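Side-chain contacts in sulfide-quinone reductase (Aquifex aeolicus, PDB 3HYW), which oxidises hydrogen sulfide with a quinone as electron acceptor, using bound FAD and building up polysulfur that is probably released mostly as cyclooctasulfur: residues L21-P26 against N395-P400; I81-N86 against A261-K266; V231-E234 against T240-V243. All coordinates share one frame; numbering follows the deposited sequence.

The three contacts lie far apart on the subunit and no two of them touch; the nearest atoms of contacts 1 and 2 are about 15 Å apart. Contact 3 lies about 49 and 42 Å from contacts 1 and 2, centre to centre, on the opposite side of the chain's centre from contact 1. Contact 1 brings the end of helix 12-24 against the turn between helices 376-395 and 401-411, which supply residues of the quinone pocket; the side chain of Asn-397 is about 12 Å from the bound decylubiquinone. Contact 2 approaches the FAD, the side chain of Ile-81 being about 8 Å from it. Contact 3 is a surface hairpin far from the flavin, sulfide and quinone sites.

Contact 1. Residues L21-P26 against N395-P400; sequences LRNLMP and NGNIAP
The amide of Asn-23 meets the backbone of Gly-396, and this polar approach dominates a small contact. The atom modelled as OD1 of Asn-23 lies 3.0 Å from Gly-396 O, which would set two oxygens face to face; the amide is probably turned over, and the reversed setting would put its NH2 toward Gly-396 O, so that a hydrogen bond is possible but not certain. The side chain also nears that of Asn-397, with the two amide planes inclined by 29°. Asn-23 reaches across because its CG stands beside the backbone N, anti to the carbonyl carbon (chi1 -73°). A short amide suits this exposed last turn of helix 12-24, the helix that follows the glycine-rich FAD-binding turn.

Backbone motifs shape the partner. Gly-396 ends helix 376-395 in a Schellman motif, whose positive phi (85°) favours glycine. Asn-397 opens an Asx turn: its OD1 accepts from Ala-399 N at 3.0 Å, which steadies the chain as it runs to Pro-400, the N-cap of helix 401-411.

Apolar packing flanks the polar touch, where Ile-398 sets its branched side chain against Ile-15, Ala-16 and Tyr-19 of helix 12-24. Around 21-26 the guanidinium of Arg-22 spreads among carbonyls: NH1 bonds weakly to Met-25 O (2.9 Å) and also to Leu-28 O, NE and NH2 to Phe-69 O and Asn-70 O.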
loop_
_atom_site.group_PDB
_atom_site.type_symbol
_atom_site.label_atom_id
_atom_site.label_comp_id
_atom_site.label_asym_id
_atom_site.label_seq_id
_atom_site.Cartn_x
_atom_site.Cartn_y
_atom_site.Cartn_z
ATOM N N LEU A 21 10.375 39.814 -21.055
ATOM C CA LEU A 21 10.721 41.235 -21.053
ATOM C C LEU A 21 10.649 41.869 -22.438
ATOM O O LEU A 21 10.128 42.982 -22.594
ATOM C CB LEU A 21 12.113 41.438 -20.457
ATOM C CG LEU A 21 12.237 41.355 -18.933
ATOM C CD1 LEU A 21 13.700 41.262 -18.550
ATOM C CD2 LEU A 21 11.570 42.558 -18.252
ATOM N N ARG A 22 11.174 41.164 -23.440
ATOM C CA ARG A 22 11.191 41.679 -24.811
ATOM C C ARG A 22 9.783 41.878 -25.374
ATOM O O ARG A 22 9.506 42.885 -26.040
ATOM C CB ARG A 22 12.045 40.785 -25.728
ATOM C CG ARG A 22 11.957 41.102 -27.233
ATOM C CD ARG A 22 12.315 42.572 -27.581
ATOM N NE ARG A 22 13.727 42.901 -27.358
ATOM C CZ ARG A 22 14.178 43.877 -26.571
ATOM N NH1 ARG A 22 13.339 44.660 -25.895
ATOM N NH2 ARG A 22 15.486 44.080 -26.459
ATOM N N ASN A 23 8.901 40.928 -25.088
ATOM C CA ASN A 23 7.535 40.963 -25.597
ATOM C C ASN A 23 6.685 42.005 -24.869
ATOM O O ASN A 23 5.775 42.600 -25.453
ATOM C CB ASN A 23 6.908 39.558 -25.539
ATOM C CG ASN A 23 7.476 38.613 -26.613
ATOM O OD1 ASN A 23 8.022 37.551 -26.308
ATOM N ND2 ASN A 23 7.359 39.014 -27.872
ATOM N N LEU A 24 7.010 42.230 -23.597
ATOM C CA LEU A 24 6.369 43.256 -22.777
ATOM C C LEU A 24 6.828 44.671 -23.151
ATOM O O LEU A 24 6.032 45.618 -23.145
ATOM C CB LEU A 24 6.671 42.994 -21.299
ATOM C CG LEU A 24 5.647 42.330 -20.361
ATOM C CD1 LEU A 24 4.727 41.343 -21.034
ATOM C CD2 LEU A 24 6.349 41.682 -19.173
ATOM N N MET A 25 8.110 44.797 -23.481
ATOM C CA MET A 25 8.738 46.094 -23.703
ATOM C C MET A 25 9.699 46.011 -24.891
ATOM O O MET A 25 10.878 45.705 -24.716
ATOM C CB MET A 25 9.466 46.532 -22.427
ATOM C CG MET A 25 9.671 48.025 -22.278
ATOM S SD MET A 25 10.276 48.439 -20.631
ATOM C CE MET A 25 8.747 48.484 -19.706
ATOM N N PRO A 26 9.187 46.262 -26.113
ATOM C CA PRO A 26 9.990 46.246 -27.341
ATOM C C PRO A 26 11.220 47.157 -27.338
ATOM O O PRO A 26 12.211 46.830 -27.988
ATOM C CB PRO A 26 8.993 46.709 -28.410
ATOM C CG PRO A 26 7.671 46.260 -27.880
ATOM C CD PRO A 26 7.770 46.547 -26.407
ATOM N N ASN A 395 11.470 30.761 -31.648
ATOM C CA ASN A 395 10.510 31.711 -32.187
ATOM C C ASN A 395 10.208 32.932 -31.313
ATOM O O ASN A 395 9.368 33.757 -31.668
ATOM C CB ASN A 395 9.252 30.988 -32.669
ATOM C CG ASN A 395 9.519 30.139 -33.906
ATOM O OD1 ASN A 395 10.036 29.026 -33.810
ATOM N ND2 ASN A 395 9.203 30.681 -35.073
ATOM N N GLY A 396 10.904 33.047 -30.181
ATOM C CA GLY A 396 10.957 34.302 -29.434
ATOM C C GLY A 396 9.827 34.572 -28.466
ATOM O O GLY A 396 9.641 35.701 -28.033
ATOM N N ASN A 397 9.081 33.534 -28.109
ATOM C CA ASN A 397 7.994 33.673 -27.157
ATOM C C ASN A 397 7.869 32.410 -26.316
ATOM O O ASN A 397 7.422 31.373 -26.815
ATOM C CB ASN A 397 6.682 33.986 -27.888
ATOM C CG ASN A 397 5.615 34.580 -26.967
ATOM O OD1 ASN A 397 5.664 34.426 -25.745
ATOM N ND2 ASN A 397 4.657 35.280 -27.559
ATOM N N ILE A 398 8.288 32.494 -25.050
ATOM C CA ILE A 398 8.207 31.352 -24.128
ATOM C C ILE A 398 6.831 31.315 -23.455
ATOM O O ILE A 398 6.451 30.303 -22.866
ATOM C CB ILE A 398 9.353 31.351 -23.046
ATOM C CG1 ILE A 398 10.743 31.445 -23.693
ATOM C CG2 ILE A 398 9.303 30.101 -22.152
ATOM C CD1 ILE A 398 11.078 30.327 -24.691
ATOM N N ALA A 399 6.082 32.410 -23.565
ATOM C CA ALA A 399 4.768 32.492 -22.936
ATOM C C ALA A 399 3.668 32.957 -23.902
ATOM O O ALA A 399 3.075 34.017 -23.700
ATOM C CB ALA A 399 4.825 33.390 -21.698
ATOM N N PRO A 400 3.380 32.159 -24.952
ATOM C CA PRO A 400 2.299 32.541 -25.871
ATOM C C PRO A 400 0.968 32.599 -25.121
ATOM O O PRO A 400 0.698 31.726 -24.293
ATOM C CB PRO A 400 2.264 31.395 -26.883
ATOM C CG PRO A 400 3.508 30.635 -26.710
ATOM C CD PRO A 400 3.986 30.864 -25.315
#

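Contact 2. Residues I81-N86 against A261-K266; sequences IDPDAN and ASAGDK
Ser-262 turns its hydroxyl toward the backbone of Ile-81, and Ala-263 lies next to it with its methyl alongside the isoleucine. The serine OG stands between its own backbone N and carbonyl carbon (chi1 74°), from where it accepts the N-H of Ile-81 at 2.9 Å, with an N-H...O angle of 152°. Its proton goes to Val-259 O, one turn back in the chain, so this small hydroxyl serves as donor and acceptor at once.

Ile-81 and Ala-263 meet at their beta carbons, CB to CB 4.1 Å, and the CG2 methyl of Ile-81, anti to its backbone N, lies 4.2 Å from Ala-263 CB. Alanine suits the spot because its single methyl permits the backbones to come close: Ala-263 CA also makes a CA-H...O contact of 3.6 Å with Ile-81 O. Pro-83, just past the end of the strand, points its ring toward Ala-263, CG resting 3.6 Å from Ala-263 O. Asp-82, just before it, accepts at OD1 from Ala-85 N at 3.1 Å in an Asx motif, met from above the carboxylate plane. At Gly-264 a CB would jam against the carbonyl O of Ala-263, which calls for glycine.

Strand 78-82, outermost in a three-stranded antiparallel sheet, thus meets the loop after helix 258-261, while Ile-81 also packs on Leu-101 and Ile-103 of strand 100-103 in the parallel FAD-binding sheet.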
loop_
_atom_site.group_PDB
_atom_site.type_symbol
_atom_site.label_atom_id
_atom_site.label_comp_id
_atom_site.label_asym_id
_atom_site.label_seq_id
_atom_site.Cartn_x
_atom_site.Cartn_y
_atom_site.Cartn_z
ATOM N N ILE A 81 29.547 40.100 -9.671
ATOM C CA ILE A 81 28.481 41.088 -9.643
ATOM C C ILE A 81 28.818 42.101 -8.556
ATOM O O ILE A 81 29.083 41.726 -7.408
ATOM C CB ILE A 81 27.107 40.438 -9.319
ATOM C CG1 ILE A 81 26.703 39.428 -10.401
ATOM C CG2 ILE A 81 26.024 41.505 -9.129
ATOM C CD1 ILE A 81 25.610 38.453 -9.971
ATOM N N ASP A 82 28.829 43.378 -8.921
ATOM C CA ASP A 82 28.909 44.456 -7.939
ATOM C C ASP A 82 27.532 45.124 -7.867
ATOM O O ASP A 82 27.188 45.940 -8.729
ATOM C CB ASP A 82 30.016 45.461 -8.297
ATOM C CG ASP A 82 30.190 46.561 -7.249
ATOM O OD1 ASP A 82 29.276 46.774 -6.425
ATOM O OD2 ASP A 82 31.247 47.235 -7.260
ATOM N N PRO A 83 26.740 44.771 -6.838
ATOM C CA PRO A 83 25.354 45.240 -6.730
ATOM C C PRO A 83 25.240 46.703 -6.309
ATOM O O PRO A 83 24.194 47.317 -6.516
ATOM C CB PRO A 83 24.759 44.329 -5.655
ATOM C CG PRO A 83 25.907 43.945 -4.812
ATOM C CD PRO A 83 27.120 43.911 -5.703
ATOM N N ASP A 84 26.302 47.243 -5.712
ATOM C CA ASP A 84 26.352 48.647 -5.317
ATOM C C ASP A 84 26.638 49.534 -6.522
ATOM O O ASP A 84 26.132 50.651 -6.611
ATOM C CB ASP A 84 27.420 48.868 -4.240
ATOM C CG ASP A 84 27.160 48.053 -2.985
ATOM O OD1 ASP A 84 26.082 48.221 -2.380
ATOM O OD2 ASP A 84 28.037 47.246 -2.599
ATOM N N ALA A 85 27.452 49.021 -7.440
ATOM C CA ALA A 85 27.816 49.742 -8.656
ATOM C C ALA A 85 26.887 49.389 -9.813
ATOM O O ALA A 85 26.992 49.974 -10.890
ATOM C CB ALA A 85 29.257 49.441 -9.033
ATOM N N ASN A 86 25.983 48.436 -9.580
ATOM C CA ASN A 86 25.095 47.896 -10.623
ATOM C C ASN A 86 25.862 47.389 -11.842
ATOM O O ASN A 86 25.548 47.742 -12.982
ATOM C CB ASN A 86 24.031 48.918 -11.051
ATOM C CG ASN A 86 23.132 49.341 -9.913
ATOM O OD1 ASN A 86 22.508 48.513 -9.255
ATOM N ND2 ASN A 86 23.061 50.645 -9.675
ATOM N N ALA A 261 27.953 34.390 -5.175
ATOM C CA ALA A 261 28.787 34.597 -3.980
ATOM C C ALA A 261 29.544 35.932 -4.001
ATOM O O ALA A 261 29.754 36.547 -2.960
ATOM C CB ALA A 261 29.756 33.430 -3.803
ATOM N N SER A 262 29.928 36.383 -5.193
ATOM C CA SER A 262 30.667 37.635 -5.353
ATOM C C SER A 262 29.873 38.895 -4.965
ATOM O O SER A 262 30.464 39.926 -4.651
ATOM C CB SER A 262 31.203 37.759 -6.782
ATOM O OG SER A 262 30.163 38.064 -7.695
ATOM N N ALA A 263 28.546 38.800 -4.971
ATOM C CA ALA A 263 27.678 39.943 -4.648
ATOM C C ALA A 263 27.487 40.164 -3.137
ATOM O O ALA A 263 26.858 41.141 -2.715
ATOM C CB ALA A 263 26.321 39.793 -5.352
ATOM N N GLY A 264 28.022 39.254 -2.331
ATOM C CA GLY A 264 27.997 39.402 -0.876
ATOM C C GLY A 264 26.809 38.713 -0.235
ATOM O O GLY A 264 25.929 38.192 -0.937
ATOM N N ASP A 265 26.769 38.742 1.097
ATOM C CA ASP A 265 25.820 37.927 1.870
ATOM C C ASP A 265 24.375 38.445 1.920
ATOM O O ASP A 265 23.513 37.792 2.501
ATOM C CB ASP A 265 26.361 37.630 3.286
ATOM C CG ASP A 265 26.608 38.885 4.113
ATOM O OD1 ASP A 265 25.999 39.944 3.846
ATOM O OD2 ASP A 265 27.415 38.806 5.066
ATOM N N LYS A 266 24.124 39.615 1.329
ATOM C CA LYS A 266 22.754 40.112 1.127
ATOM C C LYS A 266 22.136 39.530 -0.147
ATOM O O LYS A 266 20.914 39.559 -0.320
ATOM C CB LYS A 266 22.710 41.649 1.065
ATOM C CG LYS A 266 23.354 42.382 2.251
ATOM C CD LYS A 266 22.667 42.072 3.580
ATOM C CE LYS A 266 23.332 42.821 4.728
ATOM N NZ LYS A 266 24.730 42.355 4.997
#

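Contact 3. Residues V231-E234 against T240-V243; sequences VIYE and THEV
Tyr-233 carries its CG between the backbone N and the carbonyl carbon (chi1 65°), which swings the ring across the neighbouring strand; there the strand places His-241 CB over the tyrosine face, and the histidine's chi1 of -62° turns the imidazole outward from it. The two residues face each other in a beta hairpin made by strands 230-234 and 240-244, the second and third strands of a small antiparallel sheet.

His-241 CB sits over one face of the phenol, 3.6 Å from the centroid of the Tyr-233 ring, a CH-pi contact displaced toward the hydroxyl end. The imidazole leads outward, so the rings, though only 20° from parallel, are slid apart and barely overlap. A broad aromatic face suits this position, since it can shelter a methylene.

Tyr-233 and His-241 form a hydrogen-bonded pair, with His-241 N giving to Tyr-233 O at 2.7 Å and Tyr-233 N returning a bond to His-241 O at 3.0 Å. Val-231 and Val-243 pair in the same way, and their beta-branched side chains suit a strand: Val-231 CB lies 4.4 Å from Val-243 CG1 on the face shared with the rings. Val-231 continues inward onto Thr-248 and Phe-250 of strand 247-255.

On the other face, polar ends suit the surface: Glu-234 forms a salt bridge with Lys-224 and Glu-242 one with Lys-230. Ile-232, on the same face and paired with Glu-242, places its CG2 methyl 3.5 Å from His-241 O.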
loop_
_atom_site.group_PDB
_atom_site.type_symbol
_atom_site.label_atom_id
_atom_site.label_comp_id
_atom_site.label_asym_id
_atom_site.label_seq_id
_atom_site.Cartn_x
_atom_site.Cartn_y
_atom_site.Cartn_z
ATOM N N VAL A 231 28.627 0.783 -4.116
ATOM C CA VAL A 231 28.127 1.992 -3.478
ATOM C C VAL A 231 28.072 1.733 -1.978
ATOM O O VAL A 231 27.634 0.662 -1.533
ATOM C CB VAL A 231 26.743 2.421 -4.039
ATOM C CG1 VAL A 231 26.156 3.599 -3.251
ATOM C CG2 VAL A 231 26.870 2.794 -5.510
ATOM N N ILE A 232 28.569 2.703 -1.216
ATOM C CA ILE A 232 28.531 2.654 0.240
ATOM C C ILE A 232 27.543 3.707 0.754
ATOM O O ILE A 232 27.638 4.891 0.410
ATOM C CB ILE A 232 29.932 2.874 0.860
ATOM C CG1 ILE A 232 30.938 1.869 0.278
ATOM C CG2 ILE A 232 29.868 2.780 2.389
ATOM C CD1 ILE A 232 32.386 2.160 0.629
ATOM N N TYR A 233 26.582 3.257 1.552
ATOM C CA TYR A 233 25.600 4.151 2.146
ATOM C C TYR A 233 25.533 3.966 3.658
ATOM O O TYR A 233 25.921 2.923 4.184
ATOM C CB TYR A 233 24.218 3.980 1.496
ATOM C CG TYR A 233 23.564 2.632 1.715
ATOM C CD1 TYR A 233 23.796 1.571 0.840
ATOM C CD2 TYR A 233 22.699 2.425 2.791
ATOM C CE1 TYR A 233 23.191 0.330 1.039
ATOM C CE2 TYR A 233 22.086 1.194 2.997
ATOM C CZ TYR A 233 22.333 0.152 2.116
ATOM O OH TYR A 233 21.739 -1.074 2.330
ATOM N N GLU A 234 25.034 4.990 4.340
ATOM C CA GLU A 234 24.885 4.978 5.783
ATOM C C GLU A 234 23.403 5.111 6.130
ATOM O O GLU A 234 22.716 5.994 5.608
ATOM C CB GLU A 234 25.676 6.146 6.367
ATOM C CG GLU A 234 25.854 6.136 7.868
ATOM C CD GLU A 234 26.714 7.288 8.355
ATOM O OE1 GLU A 234 27.750 7.584 7.717
ATOM O OE2 GLU A 234 26.360 7.897 9.387
ATOM N N THR A 240 27.077 1.636 8.336
ATOM C CA THR A 240 27.430 1.645 6.922
ATOM C C THR A 240 27.080 0.327 6.244
ATOM O O THR A 240 27.229 -0.756 6.826
ATOM C CB THR A 240 28.922 1.953 6.698
ATOM O OG1 THR A 240 29.716 1.086 7.513
ATOM C CG2 THR A 240 29.230 3.395 7.064
ATOM N N HIS A 241 26.608 0.435 5.008
ATOM C CA HIS A 241 26.235 -0.718 4.209
ATOM C C HIS A 241 26.840 -0.615 2.815
ATOM O O HIS A 241 27.254 0.457 2.365
ATOM C CB HIS A 241 24.714 -0.848 4.111
ATOM C CG HIS A 241 24.036 -1.066 5.426
ATOM N ND1 HIS A 241 23.604 -0.027 6.224
ATOM C CD2 HIS A 241 23.710 -2.204 6.084
ATOM C CE1 HIS A 241 23.045 -0.516 7.316
ATOM N NE2 HIS A 241 23.096 -1.834 7.256
ATOM N N GLU A 242 26.860 -1.747 2.131
ATOM C CA GLU A 242 27.582 -1.892 0.891
ATOM C C GLU A 242 26.674 -2.611 -0.098
ATOM O O GLU A 242 25.999 -3.581 0.253
ATOM C CB GLU A 242 28.853 -2.697 1.166
ATOM C CG GLU A 242 29.779 -2.872 -0.006
ATOM C CD GLU A 242 30.990 -3.715 0.340
ATOM O OE1 GLU A 242 31.861 -3.228 1.095
ATOM O OE2 GLU A 242 31.076 -4.860 -0.154
ATOM N N VAL A 243 26.645 -2.117 -1.329
ATOM C CA VAL A 243 25.888 -2.762 -2.394
ATOM C C VAL A 243 26.778 -2.816 -3.640
ATOM O O VAL A 243 27.436 -1.827 -3.965
ATOM C CB VAL A 243 24.510 -2.060 -2.617
ATOM C CG1 VAL A 243 24.428 -1.334 -3.963
ATOM C CG2 VAL A 243 23.377 -3.070 -2.481
#